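PDB 6QYY: capsid fiber protein from Bacillus phage phi29, which forms the fibers on the head of the phage, its N-terminal part probably serving as the trimeric base by which each fiber sits on the capsid. Local coordinates for residues K10-A15 with D46-D51; F5-K10 with I28-A33; Y16-Y21 with W63-G68. All coordinates share one frame; numbering follows the deposited sequence.

Interaction 1. Residues K10-A15 with D46-D51; sequences KSNVMA and DVDKGD
Val-13 and Val-47 form a single antiparallel beta bridge, a hydrogen-bonded pair joining two surface loops that run in nearly opposite directions, with Asp-46 and Lys-49 at the two ends of the contact. Val-13 N donates a hydrogen bond to Val-47 O at 2.8 Å, and the carbonyl of Val-13 accepts Val-47 N in return at 2.8 Å. The two valine side chains are buried, Val-13 being packed on Leu-19 of strand 18-23. At one end, a first torsion of -172° swings the carboxylate of Asp-46 away from the residue's own N and alongside Met-14, pointing the same way, and OD2 comes to 3.7 Å from Met-14 CG. Asp-46 CA also makes a CA-H...O contact of 3.2 Å with Val-13 O, so this oxygen has both an N-H and a C-H partner. Beyond the bridge the chain enters the type II turn from Asp-48 to Asp-51, where Lys-49 lays its CG and CD against Lys-10 O and Ser-11 CA before its end leads away; CD lies 3.7 Å from Lys-10 O. The side chains of Lys-49 and Asn-12 cross at about a right angle. Within the turn, Gly-50 O accepts a hydrogen bond from Arg-8 NH1, which ties it to strand 3-9. The example shows how one side-chain amide can prolong a backbone pairing that a lone bridge would leave short: Asn-12 OD1 accepts the backbone N-H of Lys-49 at 2.8 Å in a fairly straight bond (165° at the hydrogen), the donor standing 38° above the carbonyl plane.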
# COMPACT_ATOMS: atom_id res chain seq x y z
N LYS A 10 15.96 -8.60 -18.41
CA LYS A 10 16.18 -9.93 -18.97
C LYS A 10 15.51 -10.11 -20.32
O LYS A 10 15.85 -11.06 -21.05
CB LYS A 10 15.71 -10.99 -17.96
CG LYS A 10 14.33 -11.56 -18.16
CD LYS A 10 14.23 -12.85 -17.34
CE LYS A 10 12.91 -13.58 -17.56
NZ LYS A 10 12.94 -14.96 -16.99
N SER A 11 14.60 -9.22 -20.69
CA SER A 11 14.05 -9.13 -22.03
C SER A 11 13.67 -7.67 -22.23
O SER A 11 13.70 -6.88 -21.29
CB SER A 11 12.85 -10.06 -22.20
OG SER A 11 11.97 -9.92 -21.10
N ASN A 12 13.33 -7.31 -23.46
CA ASN A 12 13.04 -5.91 -23.72
C ASN A 12 11.86 -5.44 -22.87
O ASN A 12 10.86 -6.16 -22.71
CB ASN A 12 12.75 -5.69 -25.20
CG ASN A 12 13.98 -5.89 -26.07
OD1 ASN A 12 15.05 -5.32 -25.80
ND2 ASN A 12 13.84 -6.68 -27.12
N VAL A 13 11.99 -4.25 -22.28
CA VAL A 13 10.95 -3.68 -21.43
C VAL A 13 10.51 -2.36 -22.04
O VAL A 13 11.34 -1.49 -22.34
CB VAL A 13 11.45 -3.48 -19.98
CG1 VAL A 13 10.49 -2.60 -19.19
CG2 VAL A 13 11.63 -4.83 -19.29
N MET A 14 9.21 -2.20 -22.23
CA MET A 14 8.69 -0.96 -22.77
C MET A 14 8.09 -0.11 -21.65
O MET A 14 7.69 -0.62 -20.60
CB MET A 14 7.66 -1.24 -23.85
CG MET A 14 8.35 -1.87 -25.05
SD MET A 14 7.38 -1.79 -26.54
CE MET A 14 6.27 -3.16 -26.28
N ALA A 15 8.09 1.20 -21.88
CA ALA A 15 7.59 2.11 -20.86
C ALA A 15 6.10 1.87 -20.63
O ALA A 15 5.36 1.49 -21.54
CB ALA A 15 7.85 3.56 -21.27
N ASP A 46 11.82 2.73 -21.14
CA ASP A 46 12.09 1.60 -22.02
C ASP A 46 13.52 1.12 -21.77
O ASP A 46 14.44 1.94 -21.74
CB ASP A 46 11.90 2.07 -23.47
CG ASP A 46 11.96 0.94 -24.49
OD1 ASP A 46 13.03 0.32 -24.66
OD2 ASP A 46 10.93 0.72 -25.18
N VAL A 47 13.70 -0.18 -21.57
CA VAL A 47 15.03 -0.76 -21.35
C VAL A 47 15.26 -1.89 -22.34
O VAL A 47 14.40 -2.77 -22.50
CB VAL A 47 15.21 -1.29 -19.91
CG1 VAL A 47 16.68 -1.69 -19.70
CG2 VAL A 47 14.77 -0.24 -18.87
N ASP A 48 16.43 -1.90 -22.97
CA ASP A 48 16.75 -2.97 -23.91
C ASP A 48 17.28 -4.19 -23.17
O ASP A 48 17.96 -4.09 -22.14
CB ASP A 48 17.78 -2.49 -24.93
CG ASP A 48 17.28 -1.30 -25.75
OD1 ASP A 48 16.04 -1.09 -25.81
OD2 ASP A 48 18.12 -0.59 -26.33
N LYS A 49 16.96 -5.37 -23.72
CA LYS A 49 17.36 -6.64 -23.13
C LYS A 49 18.85 -6.66 -22.80
O LYS A 49 19.68 -6.29 -23.63
CB LYS A 49 17.03 -7.78 -24.11
CG LYS A 49 17.76 -9.08 -23.81
CD LYS A 49 17.07 -10.27 -24.47
CE LYS A 49 18.02 -11.44 -24.63
NZ LYS A 49 17.32 -12.65 -25.12
N GLY A 50 19.17 -7.09 -21.59
CA GLY A 50 20.54 -7.15 -21.12
C GLY A 50 21.13 -5.86 -20.62
O GLY A 50 22.26 -5.87 -20.13
N ASP A 51 20.42 -4.74 -20.71
CA ASP A 51 20.97 -3.48 -20.23
C ASP A 51 20.66 -3.28 -18.76
O ASP A 51 19.66 -3.77 -18.24
CB ASP A 51 20.41 -2.29 -21.02
CG ASP A 51 21.10 -2.10 -22.36
OD1 ASP A 51 22.03 -2.87 -22.67
OD2 ASP A 51 20.71 -1.16 -23.09

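Interaction 2. Residues F5-K10 with I28-A33; sequences FTARAK and IEISHA
Ile-28 opens the pairing of strand 28-32 with strand 3-9, a parallel pair within a mixed sheet, by offering its carbonyl to Arg-8 N at 3.0 Å. Its CG2 methyl meets Phe-5 CE1 at 4.0 Å, the two side chains crossing at about a right angle; Phe-5 is also in edge-to-face contact with Tyr-21, and Val-99 of the second subunit packs on it. Glu-29, paired with Arg-8 and on the same face of the sheet, brings its CA to 3.0 Å from Arg-8 O in a CA-H...O contact. Its extended chain crosses Lys-10 at about a right angle and sets OE2 3.3 Å from Lys-10 CB, against the aliphatic root of the lysine. Ile-30 comes next, opposite Ala-9, and is held through both its backbone N-H and its carbonyl: Ile-30 N binds Arg-8 O at 2.9 Å, and Ile-30 O accepts Lys-10 N at 2.9 Å. CG1 lies between the backbone N and the carbonyl carbon (chi1 59°), a rotation that places CG2, anti to the carbonyl carbon, 3.9 Å from Ala-7 CB. Ser-31 ends the contact with its CB 3.8 Å from Lys-10 CG. The two faces thus differ in chemistry. Alanine, isoleucine and phenylalanine close one side by apolar packing, while the other carries Arg-8 and Glu-29 without a direct salt bridge between them, the guanidinium being bonded to Gly-50 O instead. Any attraction of Glu-29 for the lysine and arginine charges probably acts at longer range, so backbone hydrogen bonds and apolar packing carry this pairing.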
# COMPACT_ATOMS: atom_id res chain seq x y z
N PHE A 5 16.95 1.10 -7.02
CA PHE A 5 17.90 -0.00 -7.10
C PHE A 5 18.21 -0.29 -8.56
O PHE A 5 17.48 0.11 -9.47
CB PHE A 5 17.38 -1.26 -6.38
CG PHE A 5 16.21 -1.95 -7.06
CD1 PHE A 5 16.42 -3.03 -7.92
CD2 PHE A 5 14.89 -1.58 -6.79
CE1 PHE A 5 15.36 -3.68 -8.53
CE2 PHE A 5 13.82 -2.22 -7.40
CZ PHE A 5 14.05 -3.28 -8.27
N THR A 6 19.33 -0.96 -8.78
CA THR A 6 19.75 -1.28 -10.14
C THR A 6 19.28 -2.68 -10.51
O THR A 6 19.32 -3.60 -9.68
CB THR A 6 21.27 -1.13 -10.27
OG1 THR A 6 21.59 0.26 -10.13
CG2 THR A 6 21.76 -1.62 -11.66
N ALA A 7 18.80 -2.82 -11.73
CA ALA A 7 18.32 -4.09 -12.24
C ALA A 7 18.86 -4.26 -13.65
O ALA A 7 19.34 -3.31 -14.27
CB ALA A 7 16.79 -4.14 -12.24
N ARG A 8 18.79 -5.48 -14.15
CA ARG A 8 19.13 -5.78 -15.53
C ARG A 8 17.87 -6.27 -16.23
O ARG A 8 17.13 -7.07 -15.67
CB ARG A 8 20.25 -6.83 -15.62
CG ARG A 8 20.73 -7.09 -17.04
CD ARG A 8 21.95 -8.01 -17.08
NE ARG A 8 23.04 -7.60 -16.20
CZ ARG A 8 24.01 -6.75 -16.53
NH1 ARG A 8 24.02 -6.17 -17.72
NH2 ARG A 8 24.96 -6.46 -15.65
N ALA A 9 17.61 -5.77 -17.43
CA ALA A 9 16.46 -6.23 -18.20
C ALA A 9 16.77 -7.61 -18.77
O ALA A 9 17.73 -7.77 -19.52
CB ALA A 9 16.15 -5.24 -19.32
N LYS A 10 15.96 -8.60 -18.41
CA LYS A 10 16.18 -9.93 -18.97
C LYS A 10 15.51 -10.11 -20.32
O LYS A 10 15.85 -11.06 -21.05
CB LYS A 10 15.71 -10.99 -17.96
CG LYS A 10 14.33 -11.56 -18.16
CD LYS A 10 14.23 -12.85 -17.34
CE LYS A 10 12.91 -13.58 -17.56
NZ LYS A 10 12.94 -14.96 -16.99
N ILE A 28 18.98 -8.38 -9.64
CA ILE A 28 17.57 -8.55 -9.94
C ILE A 28 17.37 -8.30 -11.42
O ILE A 28 17.93 -7.36 -11.98
CB ILE A 28 16.69 -7.59 -9.12
CG1 ILE A 28 16.62 -8.03 -7.67
CG2 ILE A 28 15.26 -7.55 -9.66
CD1 ILE A 28 15.97 -9.41 -7.46
N GLU A 29 16.60 -9.16 -12.07
CA GLU A 29 16.23 -8.94 -13.45
C GLU A 29 14.78 -8.49 -13.53
O GLU A 29 13.96 -8.87 -12.69
CB GLU A 29 16.50 -10.20 -14.30
CG GLU A 29 17.98 -10.55 -14.31
CD GLU A 29 18.35 -11.63 -15.32
OE1 GLU A 29 19.50 -11.61 -15.83
OE2 GLU A 29 17.50 -12.51 -15.59
N ILE A 30 14.49 -7.62 -14.49
CA ILE A 30 13.12 -7.19 -14.74
C ILE A 30 12.70 -7.68 -16.12
O ILE A 30 13.53 -7.87 -17.02
CB ILE A 30 12.95 -5.66 -14.63
CG1 ILE A 30 13.87 -4.96 -15.62
CG2 ILE A 30 13.20 -5.17 -13.19
CD1 ILE A 30 13.56 -3.45 -15.75
N SER A 31 11.40 -7.86 -16.28
CA SER A 31 10.80 -8.21 -17.55
C SER A 31 9.32 -7.89 -17.41
O SER A 31 8.83 -7.64 -16.31
CB SER A 31 11.04 -9.68 -17.93
OG SER A 31 10.61 -10.54 -16.89
N HIS A 32 8.62 -7.90 -18.54
CA HIS A 32 7.17 -7.73 -18.51
C HIS A 32 6.53 -8.80 -17.64
O HIS A 32 6.84 -9.99 -17.78
CB HIS A 32 6.60 -7.79 -19.92
CG HIS A 32 6.96 -6.60 -20.75
ND1 HIS A 32 6.99 -6.62 -22.12
CD2 HIS A 32 7.34 -5.35 -20.38
CE1 HIS A 32 7.36 -5.44 -22.57
NE2 HIS A 32 7.57 -4.65 -21.54
N ALA A 33 5.64 -8.38 -16.75
CA ALA A 33 4.87 -9.32 -15.95
C ALA A 33 4.10 -10.26 -16.86
O ALA A 33 3.61 -9.87 -17.93
CB ALA A 33 3.91 -8.56 -15.03

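Interaction 3. Residues Y16-Y21 with W63-G68; sequences YRLLAY and WQVIAG
Tyr-16 and Ile-66 are joined by one backbone hydrogen bond, which fastens the approach to strand 18-23 onto the end of strand 62-66: Ile-66 N donates to Tyr-16 O at 2.9 Å, nearly straight (168°) and in the carbonyl plane. The same oxygen receives a CA-H...O contact from Val-65 CA at 3.4 Å, so two neighbouring residues share it. The tight part lies inward, where Leu-18 reaches the other strand mainly with its CD2 branch. Its CG is anti to the carbonyl carbon (chi1 -58°), and the CD2 methyl touches both Val-65 CG2, 3.8 Å away, and Trp-63 CE3 at 3.9 Å. Leucine and valine meet at about a right angle; the indole is approached obliquely. All three residues are buried, which illustrates how two sheets can be joined by a few apolar branches beside a single backbone hydrogen bond.

The partly exposed side is no more widely spaced, but it is less buried and more mixed in chemistry. Tyr-16 turns CB to Ile-66 CG1 at 3.8 Å, while its ring passes near Gln-64 O with no hydrogen bond. Arg-17 begins by heading away from strand 62-66, then bends at chi2 (-69°), which brings NE to 3.7 Å from Ile-66 CB. Apolar atoms thereby cover NE, which has no hydrogen-bond partner in the model, whereas NH1 of the same guanidinium is bonded to Asp-82 O.

Strand 107-112, next to 62-66 in the antiparallel sheet, lies against the contact, Leu-110 touching Val-65 and Ile-112 touching Trp-63. From the mixed sheet, Val-42 of strand 41-42 touches both Trp-63 and Val-65, and Tyr-41 meets the indole edge-to-face, so the junction lies between the two sheets near the centre of the folded chain.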
# COMPACT_ATOMS: atom_id res chain seq x y z
N TYR A 16 5.68 2.08 -19.38
CA TYR A 16 4.28 1.96 -18.99
C TYR A 16 3.77 0.53 -19.10
O TYR A 16 2.58 0.32 -19.34
CB TYR A 16 3.37 2.92 -19.78
CG TYR A 16 4.01 4.29 -19.81
CD1 TYR A 16 4.30 4.94 -18.62
CD2 TYR A 16 4.41 4.88 -21.01
CE1 TYR A 16 4.93 6.18 -18.60
CE2 TYR A 16 5.05 6.14 -21.01
CZ TYR A 16 5.30 6.77 -19.79
OH TYR A 16 5.92 7.99 -19.74
N ARG A 17 4.65 -0.44 -18.92
CA ARG A 17 4.26 -1.84 -18.87
C ARG A 17 4.52 -2.41 -17.49
O ARG A 17 5.44 -1.98 -16.77
CB ARG A 17 5.00 -2.65 -19.93
CG ARG A 17 4.83 -2.11 -21.34
CD ARG A 17 3.42 -2.29 -21.84
NE ARG A 17 3.26 -1.77 -23.20
CZ ARG A 17 3.47 -2.48 -24.30
NH1 ARG A 17 3.86 -3.74 -24.21
NH2 ARG A 17 3.29 -1.92 -25.50
N LEU A 18 3.67 -3.35 -17.10
CA LEU A 18 3.80 -3.98 -15.79
C LEU A 18 5.03 -4.87 -15.76
O LEU A 18 5.38 -5.51 -16.75
CB LEU A 18 2.55 -4.82 -15.49
CG LEU A 18 1.25 -4.00 -15.52
CD1 LEU A 18 0.05 -4.94 -15.69
CD2 LEU A 18 1.13 -3.11 -14.28
N LEU A 19 5.69 -4.91 -14.60
CA LEU A 19 6.97 -5.59 -14.44
C LEU A 19 6.91 -6.71 -13.41
O LEU A 19 6.18 -6.63 -12.41
CB LEU A 19 8.08 -4.62 -14.02
CG LEU A 19 8.44 -3.46 -14.93
CD1 LEU A 19 9.46 -2.56 -14.21
CD2 LEU A 19 8.97 -3.99 -16.26
N ALA A 20 7.70 -7.74 -13.67
CA ALA A 20 8.01 -8.81 -12.74
C ALA A 20 9.48 -8.74 -12.36
O ALA A 20 10.35 -8.59 -13.23
CB ALA A 20 7.70 -10.19 -13.36
N TYR A 21 9.77 -8.88 -11.07
CA TYR A 21 11.15 -8.97 -10.62
C TYR A 21 11.54 -10.44 -10.55
O TYR A 21 10.75 -11.28 -10.12
CB TYR A 21 11.32 -8.32 -9.26
CG TYR A 21 11.04 -6.85 -9.23
CD1 TYR A 21 11.05 -6.09 -10.39
CD2 TYR A 21 10.75 -6.21 -8.02
CE1 TYR A 21 10.81 -4.70 -10.35
CE2 TYR A 21 10.53 -4.85 -7.97
CZ TYR A 21 10.54 -4.10 -9.13
OH TYR A 21 10.31 -2.74 -9.05
N TRP A 63 -1.28 3.83 -10.85
CA TRP A 63 -0.27 3.58 -11.88
C TRP A 63 -0.81 3.96 -13.25
O TRP A 63 -2.02 3.89 -13.49
CB TRP A 63 0.13 2.11 -11.94
CG TRP A 63 1.06 1.65 -10.89
CD1 TRP A 63 1.82 2.42 -10.05
CD2 TRP A 63 1.35 0.29 -10.57
NE1 TRP A 63 2.56 1.61 -9.22
CE2 TRP A 63 2.29 0.30 -9.52
CE3 TRP A 63 0.90 -0.94 -11.07
CZ2 TRP A 63 2.78 -0.88 -8.95
CZ3 TRP A 63 1.40 -2.11 -10.51
CH2 TRP A 63 2.32 -2.08 -9.46
N GLN A 64 0.09 4.35 -14.15
CA GLN A 64 -0.23 4.53 -15.55
C GLN A 64 0.30 3.34 -16.33
O GLN A 64 1.51 3.06 -16.29
CB GLN A 64 0.39 5.83 -16.09
CG GLN A 64 -0.29 7.04 -15.59
CD GLN A 64 0.52 8.30 -15.81
OE1 GLN A 64 1.75 8.30 -15.89
NE2 GLN A 64 -0.19 9.39 -15.92
N VAL A 65 -0.59 2.63 -17.04
CA VAL A 65 -0.25 1.41 -17.76
C VAL A 65 -0.91 1.41 -19.14
O VAL A 65 -2.05 1.85 -19.30
CB VAL A 65 -0.68 0.14 -16.99
CG1 VAL A 65 -0.15 -1.10 -17.70
CG2 VAL A 65 -0.16 0.18 -15.54
N ILE A 66 -0.19 0.89 -20.13
CA ILE A 66 -0.78 0.72 -21.46
C ILE A 66 -1.90 -0.32 -21.41
O ILE A 66 -1.72 -1.42 -20.87
CB ILE A 66 0.29 0.32 -22.48
CG1 ILE A 66 1.37 1.42 -22.60
CG2 ILE A 66 -0.34 0.06 -23.83
CD1 ILE A 66 0.83 2.69 -23.15
N ALA A 67 -3.05 0.02 -21.99
CA ALA A 67 -4.16 -0.93 -22.09
C ALA A 67 -3.90 -1.98 -23.16
O ALA A 67 -3.58 -1.66 -24.31
CB ALA A 67 -5.46 -0.19 -22.42
N GLY A 68 -4.06 -3.25 -22.79
CA GLY A 68 -3.97 -4.32 -23.78
C GLY A 68 -5.24 -4.58 -24.57
O GLY A 68 -5.19 -5.30 -25.56

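Overall arrangement
From the N terminus, strand 3-9 runs into the 10-15 loop and then strand 18-23. Interaction 2 makes the shortest closure, bringing strand 28-32 beside 3-9; interaction 1 brings the later 46-51 loop back to 10-15; interaction 3 makes the longest closure, from 16-21 to 63-68. Each pair of closures crosses along the chain. Interactions 1 and 2 share Lys-10 and meet again where Gly-50 N probably bonds to Ala-9 O. Strand 18-23, hydrogen-bonded to 28-32, carries the mixed sheet of interaction 2 over to interaction 3, which joins it to the antiparallel sheet. Interactions 2 and 3 both touch the second subunit.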